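Long-range contacts in taurine dioxygenase (Burkholderia ambifaria, PDB 5VN6), which probably acts as an iron-dependent taurine dioxygenase of the TfdA family, and here holds a magnesium ion at its metal site: residues L156-S161 with H187-T192; T208-F213 with Q231-L236; V139-N144 with K199-N204; H160-S165 with A180-A185. All blocks are in the same frame, centred on the assembly; numbering follows the deposited sequence.

Interactions 1 and 3 are buried, whereas interactions 2 and 4 lie partly at the surface. All four reach one antiparallel four-stranded sheet: interaction 1 is its central strand pairing, and interactions 2 and 3 bring helices 228-237 and 138-143 against its outermost strands, 207-210 and 199-201. Interaction 4 shares His160 and Ser161 with interaction 1 and holds the end of the central pairing, where it passes into loops. Chemistry follows place: backbone hydrogen bonds and a histidine pair in the middle of the sheet, mainly apolar packing without hydrogen bonds at helix 228-237, mixed aromatic and aliphatic contacts at helix 138-143, and waters and carboxylates at the loop end.

Interaction 1 of 4, residues L156-S161 with H187-T192; sequences LRARHS and HPVVRT
The pairing of strand 157-160 with strand 185-192, at the middle of an antiparallel four-stranded sheet, brings Ala158 and His187 together as a hydrogen-bonded pair. Ala158 N donates to His187 O at 3.0 Å, and His187 N donates to Ala158 O at 2.8 Å. One step along, Arg157 and Pro188 form a non-hydrogen-bonded pair; beyond it, where strand 185-192 is interrupted, Val189 N still donates to Leu156 O at 2.9 Å. Val189 brings CG2 against Leu156 CB (3.7 Å) and the Ala158 methyl. On the same face as Ala158 the two histidines form a T-shaped pair: the CD2 edge of His187 points at the face of His160, with CD2 to CD2 at 3.5 Å and the planes at 77°. With chi1 near -60° in both, each ring lies beside its own backbone N, and the two side chains cross at about a right angle. A water ties His160 NE2 to His187 O, while ND1 of His160 bonds Ser110 OG, so both ring nitrogens are engaged and its rotation is probably fixed. The Arg157 guanidinium lays one face over the Pro188 backbone N and forms a salt bridge through NE with Glu186. The whole is an antiparallel ladder with an edge-to-face histidine pair, the His160 side chain lying about 8 Å from that of the metal ligand His106.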
loop_
_atom_site.group_PDB
_atom_site.type_symbol
_atom_site.label_atom_id
_atom_site.label_comp_id
_atom_site.label_asym_id
_atom_site.label_seq_id
_atom_site.Cartn_x
_atom_site.Cartn_y
_atom_site.Cartn_z
ATOM N N LEU A 156 8.752 20.624 15.695
ATOM C CA LEU A 156 9.676 19.512 15.827
ATOM C C LEU A 156 10.657 19.470 14.662
ATOM O O LEU A 156 10.323 19.796 13.524
ATOM C CB LEU A 156 8.910 18.181 15.906
ATOM C CG LEU A 156 8.195 17.888 17.225
ATOM C CD1 LEU A 156 7.443 16.524 17.180
ATOM C CD2 LEU A 156 9.207 17.942 18.388
ATOM N N ARG A 157 11.878 19.040 14.962
ATOM C CA ARG A 157 12.906 18.766 13.970
ATOM C C ARG A 157 13.433 17.368 14.247
ATOM O O ARG A 157 13.332 16.863 15.368
ATOM C CB ARG A 157 14.042 19.799 14.017
ATOM C CG ARG A 157 13.536 21.237 13.971
ATOM C CD ARG A 157 14.643 22.316 14.074
ATOM N NE ARG A 157 15.635 22.208 13.014
ATOM C CZ ARG A 157 15.405 22.561 11.750
ATOM N NH1 ARG A 157 14.210 23.027 11.397
ATOM N NH2 ARG A 157 16.357 22.433 10.833
ATOM N N ALA A 158 13.995 16.732 13.223
ATOM C CA ALA A 158 14.385 15.331 13.353
ATOM C C ALA A 158 15.574 15.062 12.446
ATOM O O ALA A 158 15.815 15.800 11.489
ATOM C CB ALA A 158 13.217 14.403 13.002
ATOM N N ARG A 159 16.323 13.997 12.749
ATOM C CA ARG A 159 17.533 13.673 11.998
ATOM C C ARG A 159 17.321 12.466 11.085
ATOM O O ARG A 159 16.614 11.516 11.449
ATOM C CB ARG A 159 18.726 13.459 12.936
ATOM C CG ARG A 159 19.400 14.809 13.280
ATOM C CD ARG A 159 20.677 14.720 14.107
ATOM N NE ARG A 159 20.989 16.025 14.692
ATOM C CZ ARG A 159 21.584 17.031 14.047
ATOM N NH1 ARG A 159 21.966 16.900 12.789
ATOM N NH2 ARG A 159 21.799 18.180 14.666
ATOM N N HIS A 160 17.915 12.544 9.885
ATOM C CA HIS A 160 17.821 11.539 8.824
ATOM C C HIS A 160 19.217 11.013 8.540
ATOM O O HIS A 160 20.119 11.798 8.227
ATOM C CB HIS A 160 17.239 12.137 7.549
ATOM C CG HIS A 160 15.923 12.814 7.741
ATOM N ND1 HIS A 160 14.829 12.531 6.957
ATOM C CD2 HIS A 160 15.521 13.757 8.628
ATOM C CE1 HIS A 160 13.811 13.277 7.341
ATOM N NE2 HIS A 160 14.196 14.020 8.364
ATOM N N SER A 161 19.398 9.701 8.632
ATOM C CA SER A 161 20.734 9.138 8.758
ATOM C C SER A 161 21.031 8.172 7.624
ATOM O O SER A 161 20.283 7.219 7.406
ATOM C CB SER A 161 20.896 8.422 10.109
ATOM O OG SER A 161 22.067 7.637 10.114
ATOM N N HIS A 187 16.173 18.039 9.767
ATOM C CA HIS A 187 15.169 18.671 8.921
ATOM C C HIS A 187 13.928 18.976 9.743
ATOM O O HIS A 187 13.621 18.251 10.696
ATOM C CB HIS A 187 14.768 17.766 7.747
ATOM C CG HIS A 187 15.896 17.473 6.813
ATOM N ND1 HIS A 187 16.544 18.460 6.106
ATOM C CD2 HIS A 187 16.496 16.310 6.475
ATOM C CE1 HIS A 187 17.501 17.920 5.374
ATOM N NE2 HIS A 187 17.478 16.612 5.565
ATOM N N PRO A 188 13.176 20.012 9.378
ATOM C CA PRO A 188 11.873 20.213 10.017
ATOM C C PRO A 188 10.991 18.993 9.789
ATOM O O PRO A 188 10.982 18.407 8.703
ATOM C CB PRO A 188 11.303 21.443 9.302
ATOM C CG PRO A 188 12.012 21.460 7.967
ATOM C CD PRO A 188 13.396 20.947 8.261
ATOM N N VAL A 189 10.246 18.621 10.833
ATOM C CA VAL A 189 9.272 17.538 10.727
ATOM C C VAL A 189 8.107 17.961 9.844
ATOM O O VAL A 189 7.562 17.155 9.078
ATOM C CB VAL A 189 8.803 17.117 12.130
ATOM C CG1 VAL A 189 7.556 16.229 12.051
ATOM C CG2 VAL A 189 9.938 16.402 12.878
ATOM N N VAL A 190 7.716 19.228 9.924
ATOM C CA VAL A 190 6.702 19.809 9.054
ATOM C C VAL A 190 7.448 20.694 8.074
ATOM O O VAL A 190 7.968 21.749 8.459
ATOM C CB VAL A 190 5.666 20.618 9.844
ATOM C CG1 VAL A 190 4.596 21.180 8.916
ATOM C CG2 VAL A 190 5.079 19.779 10.948
ATOM N N ARG A 191 7.553 20.257 6.820
ATOM C CA ARG A 191 8.292 21.006 5.814
ATOM C C ARG A 191 7.340 21.844 4.974
ATOM O O ARG A 191 6.262 21.387 4.583
ATOM C CB ARG A 191 9.110 20.083 4.908
ATOM C CG ARG A 191 9.863 20.812 3.812
ATOM C CD ARG A 191 10.528 19.842 2.838
ATOM N NE ARG A 191 11.340 20.545 1.847
ATOM C CZ ARG A 191 12.146 19.954 0.968
ATOM N NH1 ARG A 191 12.256 18.632 0.951
ATOM N NH2 ARG A 191 12.856 20.691 0.111
ATOM N N THR A 192 7.747 23.076 4.704
ATOM C CA THR A 192 7.003 23.973 3.827
ATOM C C THR A 192 7.518 23.772 2.412
ATOM O O THR A 192 8.705 24.021 2.139
ATOM C CB THR A 192 7.177 25.440 4.246
ATOM O OG1 THR A 192 6.595 25.656 5.541
ATOM C CG2 THR A 192 6.505 26.366 3.228
HETATM O O HOH W 1 8.303 21.008 12.254
HETATM O O HOH W 2 12.376 15.791 9.684
#

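Interaction 2 of 4, residues T208-F213 with Q231-L236; sequences THFTNF and QLLHYL
The rings of Phe210 and Phe213 both meet helix 231-236. Leu236 CD1 lies at the rim of the Phe210 ring, near its plane and 3.8 Å from CZ, while Leu232 CD2 and the backbone N of Leu233 approach that ring obliquely. Phe213 takes Leu232 CD2 at its own edge, 3.9 Å from CE1. That one methyl therefore bridges the two phenylalanines, since Leu232 CD2 is also 3.9 Å from Phe210 CE2. Phe210 CE2 lies 3.6 Å from Leu233 N and also touches Leu233 CB, the two side chains running past one another in opposite directions. In Phe213 the ring is trans to the backbone N (chi1 -179°), which brings its CE1 edge to Leu232 CD2. Leu233, with CG likewise trans to its N, extends toward the strand and sets CD2 against the backbone of Thr208, 3.4 Å from its O. No hydrogen bond crosses the contact, which is largely apolar, its shortest approaches setting side-chain carbons against backbone atoms. The axes of strand 208-210 and helix 231-236 approach to 8.7 Å and make an angle of 113°. The CB atoms of Thr208 and His209 are directed away from the helix, and Thr208 OG1 and His209 ND1 share a hydrogen bond. Leu232 also touches Gln152 and Ile153 of helix 147-153, Leu236 touches Ile153, and both Phe210 and Leu236 reach Val189 of strand 185-192, so helix 228-237 packs on both that second helix and the sheet.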
loop_
_atom_site.group_PDB
_atom_site.type_symbol
_atom_site.label_atom_id
_atom_site.label_comp_id
_atom_site.label_asym_id
_atom_site.label_seq_id
_atom_site.Cartn_x
_atom_site.Cartn_y
_atom_site.Cartn_z
ATOM N N THR A 208 15.650 8.967 12.197
ATOM C CA THR A 208 15.953 8.162 13.378
ATOM C C THR A 208 15.212 8.642 14.624
ATOM O O THR A 208 14.681 7.813 15.373
ATOM C CB THR A 208 17.457 8.145 13.653
ATOM O OG1 THR A 208 17.902 9.477 13.929
ATOM C CG2 THR A 208 18.181 7.607 12.450
ATOM N N HIS A 209 15.163 9.957 14.863
ATOM C CA HIS A 209 14.571 10.473 16.096
ATOM C C HIS A 209 14.378 11.982 16.002
ATOM O O HIS A 209 15.018 12.660 15.191
ATOM C CB HIS A 209 15.453 10.153 17.300
ATOM C CG HIS A 209 16.774 10.857 17.271
ATOM N ND1 HIS A 209 17.739 10.573 16.328
ATOM C CD2 HIS A 209 17.286 11.839 18.053
ATOM C CE1 HIS A 209 18.796 11.344 16.536
ATOM N NE2 HIS A 209 18.547 12.120 17.578
ATOM N N PHE A 210 13.506 12.496 16.880
ATOM C CA PHE A 210 13.353 13.933 17.073
ATOM C C PHE A 210 14.510 14.455 17.910
ATOM O O PHE A 210 14.941 13.800 18.863
ATOM C CB PHE A 210 12.046 14.275 17.801
ATOM C CG PHE A 210 10.805 13.807 17.104
ATOM C CD1 PHE A 210 10.487 14.251 15.815
ATOM C CD2 PHE A 210 9.929 12.944 17.748
ATOM C CE1 PHE A 210 9.311 13.812 15.187
ATOM C CE2 PHE A 210 8.761 12.488 17.125
ATOM C CZ PHE A 210 8.451 12.927 15.856
ATOM N N THR A 211 14.982 15.659 17.576
ATOM C CA THR A 211 16.065 16.286 18.323
ATOM C C THR A 211 15.590 17.305 19.345
ATOM O O THR A 211 16.351 17.636 20.261
ATOM C CB THR A 211 17.044 16.989 17.376
ATOM O OG1 THR A 211 16.316 17.849 16.489
ATOM C CG2 THR A 211 17.872 15.984 16.570
ATOM N N ASN A 212 14.369 17.829 19.210
ATOM C CA ASN A 212 13.914 18.917 20.073
ATOM C C ASN A 212 12.544 18.612 20.671
ATOM O O ASN A 212 11.742 19.523 20.908
ATOM C CB ASN A 212 13.905 20.254 19.316
ATOM C CG ASN A 212 12.981 20.243 18.087
ATOM O OD1 ASN A 212 12.460 19.185 17.663
ATOM N ND2 ASN A 212 12.762 21.430 17.516
ATOM N N PHE A 213 12.281 17.325 20.930
ATOM C CA PHE A 213 11.020 16.875 21.508
ATOM C C PHE A 213 10.955 17.120 23.012
ATOM O O PHE A 213 9.899 17.491 23.539
ATOM C CB PHE A 213 10.835 15.383 21.210
ATOM C CG PHE A 213 9.556 14.800 21.746
ATOM C CD1 PHE A 213 8.417 14.740 20.947
ATOM C CD2 PHE A 213 9.491 14.319 23.060
ATOM C CE1 PHE A 213 7.237 14.214 21.438
ATOM C CE2 PHE A 213 8.314 13.791 23.564
ATOM C CZ PHE A 213 7.178 13.732 22.747
ATOM N N GLN A 231 7.442 6.777 19.738
ATOM C CA GLN A 231 6.100 6.352 19.360
ATOM C C GLN A 231 5.435 7.369 18.427
ATOM O O GLN A 231 4.778 6.994 17.445
ATOM C CB GLN A 231 5.275 6.101 20.627
ATOM C CG GLN A 231 5.658 4.792 21.362
ATOM C CD GLN A 231 5.004 4.670 22.746
ATOM O OE1 GLN A 231 4.605 5.664 23.331
ATOM N NE2 GLN A 231 4.865 3.445 23.245
ATOM N N LEU A 232 5.613 8.661 18.699
ATOM C CA LEU A 232 5.071 9.676 17.803
ATOM C C LEU A 232 5.717 9.597 16.434
ATOM O O LEU A 232 5.030 9.700 15.405
ATOM C CB LEU A 232 5.272 11.077 18.400
ATOM C CG LEU A 232 4.846 12.262 17.512
ATOM C CD1 LEU A 232 3.350 12.219 17.160
ATOM C CD2 LEU A 232 5.201 13.590 18.184
ATOM N N LEU A 233 7.041 9.403 16.396
ATOM C CA LEU A 233 7.721 9.299 15.112
ATOM C C LEU A 233 7.187 8.116 14.315
ATOM O O LEU A 233 6.893 8.247 13.116
ATOM C CB LEU A 233 9.238 9.204 15.322
ATOM C CG LEU A 233 10.102 9.023 14.065
ATOM C CD1 LEU A 233 9.899 10.180 13.075
ATOM C CD2 LEU A 233 11.579 8.822 14.386
ATOM N N HIS A 234 6.985 6.971 14.982
ATOM C CA HIS A 234 6.415 5.806 14.301
ATOM C C HIS A 234 5.038 6.107 13.731
ATOM O O HIS A 234 4.726 5.702 12.603
ATOM C CB HIS A 234 6.358 4.616 15.258
ATOM C CG HIS A 234 7.714 4.119 15.646
ATOM N ND1 HIS A 234 7.936 3.281 16.717
ATOM C CD2 HIS A 234 8.934 4.376 15.108
ATOM C CE1 HIS A 234 9.233 3.027 16.814
ATOM N NE2 HIS A 234 9.860 3.669 15.841
ATOM N N TYR A 235 4.216 6.839 14.486
ATOM C CA TYR A 235 2.894 7.208 14.004
ATOM C C TYR A 235 2.989 8.077 12.754
ATOM O O TYR A 235 2.230 7.889 11.797
ATOM C CB TYR A 235 2.132 7.930 15.120
ATOM C CG TYR A 235 0.855 8.594 14.666
ATOM C CD1 TYR A 235 -0.364 7.899 14.652
ATOM C CD2 TYR A 235 0.857 9.925 14.259
ATOM C CE1 TYR A 235 -1.549 8.533 14.241
ATOM C CE2 TYR A 235 -0.304 10.549 13.855
ATOM C CZ TYR A 235 -1.497 9.856 13.855
ATOM O OH TYR A 235 -2.617 10.503 13.429
ATOM N N LEU A 236 3.926 9.027 12.748
ATOM C CA LEU A 236 4.107 9.914 11.601
ATOM C C LEU A 236 4.617 9.160 10.371
ATOM O O LEU A 236 4.013 9.243 9.295
ATOM C CB LEU A 236 5.065 11.054 11.981
ATOM C CG LEU A 236 4.527 12.024 13.029
ATOM C CD1 LEU A 236 5.510 13.190 13.398
ATOM C CD2 LEU A 236 3.139 12.585 12.582
#

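Interaction 3 of 4, residues V139-N144 with K199-N204; sequences VLAYEN and KVLYVN
The carbonyl O of Lys199 is approached by Val139, whose CA lies 3.5 Å away in a CA-H...O contact; no conventional hydrogen bond joins the two segments. Tyr142 packs against Lys199. CB of Lys199 sits over one face of the phenol ring, 4.1 Å from its centroid and 27° off the normal, a CH-pi contact. Beyond CG the lysine chain runs extended, crossing the ring obliquely until CD is 3.8 Å from Tyr142 CE2. The ring reaches this position because chi1 of Tyr142 is 175°, which sends CG away from the helix backbone N. Tyr142 CB lies 3.6 Å from Leu201 N and also packs on Leu201 CB. Val139 CG2 meets Val200 CG2 at 4.0 Å, and Ala141 adds its methyl near Leu201 CD2. The helix and strand axes are almost perpendicular, 93° apart. Nearby, strand 185-192 contributes Val190, which touches both Tyr142 and Lys199. Between the two segments the attachment is thus van der Waals, CH-pi and CA-H...O in kind, with the aliphatic part of a lysine serving as an apolar surface for the tyrosine, while a backbone hydrogen bond between Leu201 and Met138 ties the outermost strand 199-201 to the start of helix 138-143.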
loop_
_atom_site.group_PDB
_atom_site.type_symbol
_atom_site.label_atom_id
_atom_site.label_comp_id
_atom_site.label_asym_id
_atom_site.label_seq_id
_atom_site.Cartn_x
_atom_site.Cartn_y
_atom_site.Cartn_z
ATOM N N VAL A 139 1.769 15.658 1.430
ATOM C CA VAL A 139 0.990 16.876 1.681
ATOM C C VAL A 139 -0.361 16.509 2.294
ATOM O O VAL A 139 -0.785 17.054 3.324
ATOM C CB VAL A 139 0.814 17.675 0.374
ATOM C CG1 VAL A 139 -0.208 18.837 0.550
ATOM C CG2 VAL A 139 2.178 18.193 -0.154
ATOM N N LEU A 140 -1.042 15.555 1.669
ATOM C CA LEU A 140 -2.278 15.023 2.219
ATOM C C LEU A 140 -2.049 14.347 3.575
ATOM O O LEU A 140 -2.886 14.455 4.484
ATOM C CB LEU A 140 -2.872 14.043 1.206
ATOM C CG LEU A 140 -4.333 13.690 1.282
ATOM C CD1 LEU A 140 -5.145 15.006 1.269
ATOM C CD2 LEU A 140 -4.659 12.806 0.076
ATOM N N ALA A 141 -0.934 13.628 3.731
ATOM C CA ALA A 141 -0.678 12.986 5.020
ATOM C C ALA A 141 -0.592 14.015 6.141
ATOM O O ALA A 141 -1.101 13.782 7.248
ATOM C CB ALA A 141 0.605 12.160 4.964
ATOM N N TYR A 142 0.043 15.166 5.875
ATOM C CA TYR A 142 0.060 16.235 6.868
ATOM C C TYR A 142 -1.330 16.826 7.057
ATOM O O TYR A 142 -1.803 16.975 8.191
ATOM C CB TYR A 142 1.019 17.363 6.463
ATOM C CG TYR A 142 0.885 18.496 7.478
ATOM C CD1 TYR A 142 1.550 18.430 8.706
ATOM C CD2 TYR A 142 0.014 19.551 7.267
ATOM C CE1 TYR A 142 1.391 19.409 9.670
ATOM C CE2 TYR A 142 -0.153 20.561 8.233
ATOM C CZ TYR A 142 0.540 20.477 9.425
ATOM O OH TYR A 142 0.386 21.442 10.400
ATOM N N GLU A 143 -1.979 17.202 5.947
ATOM C CA GLU A 143 -3.234 17.938 6.047
ATOM C C GLU A 143 -4.274 17.178 6.864
ATOM O O GLU A 143 -5.049 17.792 7.604
ATOM C CB GLU A 143 -3.769 18.257 4.651
ATOM C CG GLU A 143 -5.117 18.968 4.638
ATOM C CD GLU A 143 -5.096 20.313 5.356
ATOM O OE1 GLU A 143 -6.176 20.753 5.809
ATOM O OE2 GLU A 143 -4.010 20.931 5.470
ATOM N N ASN A 144 -4.286 15.848 6.779
ATOM C CA ASN A 144 -5.296 15.035 7.455
ATOM C C ASN A 144 -4.927 14.624 8.878
ATOM O O ASN A 144 -5.752 13.997 9.549
ATOM C CB ASN A 144 -5.599 13.774 6.633
ATOM C CG ASN A 144 -6.242 14.094 5.319
ATOM O OD1 ASN A 144 -6.849 15.144 5.165
ATOM N ND2 ASN A 144 -6.146 13.180 4.370
ATOM N N LYS A 199 2.211 22.477 3.319
ATOM C CA LYS A 199 2.951 21.786 4.362
ATOM C C LYS A 199 3.067 20.296 4.044
ATOM O O LYS A 199 2.124 19.675 3.547
ATOM C CB LYS A 199 2.307 22.029 5.726
ATOM C CG LYS A 199 2.445 23.493 6.189
ATOM C CD LYS A 199 1.994 23.659 7.648
ATOM C CE LYS A 199 1.985 25.128 8.073
ATOM N NZ LYS A 199 1.546 25.289 9.492
ATOM N N VAL A 200 4.259 19.751 4.289
ATOM C CA VAL A 200 4.609 18.372 3.980
ATOM C C VAL A 200 4.997 17.680 5.279
ATOM O O VAL A 200 5.831 18.194 6.029
ATOM C CB VAL A 200 5.768 18.301 2.966
ATOM C CG1 VAL A 200 6.029 16.836 2.540
ATOM C CG2 VAL A 200 5.482 19.190 1.770
ATOM N N LEU A 201 4.406 16.521 5.546
ATOM C CA LEU A 201 4.907 15.686 6.630
ATOM C C LEU A 201 6.236 15.073 6.197
ATOM O O LEU A 201 6.274 14.186 5.334
ATOM C CB LEU A 201 3.881 14.624 7.018
ATOM C CG LEU A 201 4.315 13.653 8.122
ATOM C CD1 LEU A 201 4.713 14.395 9.420
ATOM C CD2 LEU A 201 3.214 12.598 8.384
ATOM N N TYR A 202 7.329 15.542 6.807
ATOM C CA TYR A 202 8.673 15.255 6.317
ATOM C C TYR A 202 9.498 14.398 7.282
ATOM O O TYR A 202 10.603 14.779 7.691
ATOM C CB TYR A 202 9.385 16.592 6.011
ATOM C CG TYR A 202 10.554 16.416 5.082
ATOM C CD1 TYR A 202 11.840 16.739 5.485
ATOM C CD2 TYR A 202 10.369 15.901 3.794
ATOM C CE1 TYR A 202 12.918 16.560 4.647
ATOM C CE2 TYR A 202 11.441 15.701 2.955
ATOM C CZ TYR A 202 12.721 16.044 3.393
ATOM O OH TYR A 202 13.805 15.870 2.576
ATOM N N VAL A 203 8.980 13.224 7.629
ATOM C CA VAL A 203 9.749 12.157 8.259
ATOM C C VAL A 203 9.478 10.874 7.480
ATOM O O VAL A 203 8.392 10.682 6.927
ATOM C CB VAL A 203 9.406 11.988 9.757
ATOM C CG1 VAL A 203 9.888 13.224 10.550
ATOM C CG2 VAL A 203 7.870 11.749 9.953
ATOM N N ASN A 204 10.475 9.999 7.412
ATOM C CA ASN A 204 10.352 8.787 6.603
ATOM C C ASN A 204 11.285 7.719 7.176
ATOM O O ASN A 204 11.815 7.863 8.283
ATOM C CB ASN A 204 10.626 9.088 5.117
ATOM C CG ASN A 204 12.098 9.375 4.817
ATOM O OD1 ASN A 204 12.889 8.454 4.655
ATOM N ND2 ASN A 204 12.448 10.650 4.679
#

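Interaction 4 of 4, residues H160-S165 with A180-A185; sequences HSIEAS and AQYPDA
His160 and Ala185 face each other as an antiparallel hydrogen-bonded pair, His160 N donating to Ala185 O at 2.8 Å and Ala185 N to His160 O at 3.0 Å. Beyond this pair the two segments are joined by side chains and water. Asp184 lays its carboxylate beside Ser161, with OD1 3.5 Å from Ser161 CB, and one water accepts from Ser161 OG while donating to Asp184 OD1 (2.7 Å) and to Glu163 OE1. That water stands between two acidic groups whose nearest oxygens, Glu163 OE1 and Asp184 OD1, are 4.3 Å apart. Their likely repulsion is probably eased by Lys179, which forms salt bridges with both, and by Arg175, which holds the other oxygen of Glu163. A second water accepts from Glu163 N and lies within hydrogen-bonding distance of Asp184 OD2 (2.8 Å) and Tyr182 O. Ser161 is held in turn by its own loop: OG, trans to the backbone N (chi1 167°), accepts from Ala164 N at 2.9 Å in an ST motif, and its O receives the hydroxyl of Ser165. On the apolar side, Ile162 CG2 rests 4.0 Å from Tyr182 CB. Trp111 meets both of these residues, edge-to-face with the Tyr182 ring. The contact thus closes the loop that leaves strand 157-160 against the turn between helix 172-181 and strand 185-192.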
loop_
_atom_site.group_PDB
_atom_site.type_symbol
_atom_site.label_atom_id
_atom_site.label_comp_id
_atom_site.label_asym_id
_atom_site.label_seq_id
_atom_site.Cartn_x
_atom_site.Cartn_y
_atom_site.Cartn_z
ATOM N N HIS A 160 17.915 12.544 9.885
ATOM C CA HIS A 160 17.821 11.539 8.824
ATOM C C HIS A 160 19.217 11.013 8.540
ATOM O O HIS A 160 20.119 11.798 8.227
ATOM C CB HIS A 160 17.239 12.137 7.549
ATOM C CG HIS A 160 15.923 12.814 7.741
ATOM N ND1 HIS A 160 14.829 12.531 6.957
ATOM C CD2 HIS A 160 15.521 13.757 8.628
ATOM C CE1 HIS A 160 13.811 13.277 7.341
ATOM N NE2 HIS A 160 14.196 14.020 8.364
ATOM N N SER A 161 19.398 9.701 8.632
ATOM C CA SER A 161 20.734 9.138 8.758
ATOM C C SER A 161 21.031 8.172 7.624
ATOM O O SER A 161 20.283 7.219 7.406
ATOM C CB SER A 161 20.896 8.422 10.109
ATOM O OG SER A 161 22.067 7.637 10.114
ATOM N N ILE A 162 22.150 8.389 6.931
ATOM C CA ILE A 162 22.585 7.340 6.023
ATOM C C ILE A 162 23.352 6.283 6.807
ATOM O O ILE A 162 23.373 5.105 6.415
ATOM C CB ILE A 162 23.418 7.902 4.857
ATOM C CG1 ILE A 162 23.576 6.835 3.773
ATOM C CG2 ILE A 162 24.811 8.326 5.333
ATOM C CD1 ILE A 162 24.156 7.349 2.482
ATOM N N GLU A 163 23.962 6.680 7.931
ATOM C CA GLU A 163 24.671 5.734 8.787
ATOM C C GLU A 163 23.791 4.552 9.173
ATOM O O GLU A 163 24.223 3.395 9.104
ATOM C CB GLU A 163 25.176 6.428 10.056
ATOM C CG GLU A 163 25.726 5.414 11.034
ATOM C CD GLU A 163 26.148 5.984 12.367
ATOM O OE1 GLU A 163 25.493 6.906 12.885
ATOM O OE2 GLU A 163 27.160 5.495 12.897
ATOM N N ALA A 164 22.561 4.831 9.620
ATOM C CA ALA A 164 21.675 3.809 10.165
ATOM C C ALA A 164 20.871 3.074 9.099
ATOM O O ALA A 164 20.176 2.100 9.427
ATOM C CB ALA A 164 20.724 4.430 11.201
ATOM N N SER A 165 20.930 3.508 7.845
ATOM C CA SER A 165 20.249 2.769 6.790
ATOM C C SER A 165 21.290 2.067 5.918
ATOM O O SER A 165 21.566 0.879 6.122
ATOM C CB SER A 165 19.343 3.697 5.967
ATOM O OG SER A 165 20.028 4.887 5.584
ATOM N N ALA A 180 30.940 10.188 8.621
ATOM C CA ALA A 180 31.735 11.409 8.564
ATOM C C ALA A 180 31.518 12.131 7.242
ATOM O O ALA A 180 31.450 13.362 7.199
ATOM C CB ALA A 180 33.218 11.091 8.774
ATOM N N GLN A 181 31.401 11.374 6.152
ATOM C CA GLN A 181 31.139 11.971 4.849
ATOM C C GLN A 181 29.766 12.645 4.801
ATOM O O GLN A 181 29.623 13.715 4.202
ATOM C CB GLN A 181 31.275 10.893 3.776
ATOM C CG GLN A 181 31.110 11.351 2.356
ATOM C CD GLN A 181 31.315 10.208 1.380
ATOM O OE1 GLN A 181 31.490 9.059 1.784
ATOM N NE2 GLN A 181 31.290 10.516 0.090
ATOM N N TYR A 182 28.732 12.027 5.396
ATOM C CA TYR A 182 27.373 12.589 5.398
ATOM C C TYR A 182 26.781 12.597 6.802
ATOM O O TYR A 182 25.999 11.699 7.150
ATOM C CB TYR A 182 26.434 11.823 4.458
ATOM C CG TYR A 182 26.946 11.657 3.048
ATOM C CD1 TYR A 182 26.877 12.708 2.139
ATOM C CD2 TYR A 182 27.473 10.449 2.616
ATOM C CE1 TYR A 182 27.352 12.568 0.841
ATOM C CE2 TYR A 182 27.930 10.290 1.320
ATOM C CZ TYR A 182 27.877 11.355 0.435
ATOM O OH TYR A 182 28.337 11.198 -0.853
ATOM N N PRO A 183 27.091 13.616 7.617
ATOM C CA PRO A 183 26.509 13.683 8.972
ATOM C C PRO A 183 24.979 13.682 8.942
ATOM O O PRO A 183 24.361 14.258 8.042
ATOM C CB PRO A 183 27.065 15.000 9.530
ATOM C CG PRO A 183 28.307 15.276 8.726
ATOM C CD PRO A 183 28.013 14.737 7.349
ATOM N N ASP A 184 24.374 13.015 9.935
ATOM C CA ASP A 184 22.919 12.895 10.014
ATOM C C ASP A 184 22.265 14.268 9.902
ATOM O O ASP A 184 22.489 15.141 10.742
ATOM C CB ASP A 184 22.497 12.231 11.333
ATOM C CG ASP A 184 23.183 10.884 11.592
ATOM O OD1 ASP A 184 22.748 10.189 12.532
ATOM O OD2 ASP A 184 24.164 10.525 10.903
ATOM N N ALA A 185 21.440 14.454 8.872
ATOM C CA ALA A 185 20.880 15.762 8.570
ATOM C C ALA A 185 19.615 16.008 9.388
ATOM O O ALA A 185 18.707 15.168 9.427
ATOM C CB ALA A 185 20.582 15.887 7.074
HETATM O O HOH W 3 22.859 7.521 12.627
HETATM O O HOH W 4 23.099 11.381 6.961
HETATM O O HOH W 5 24.887 9.418 8.485
#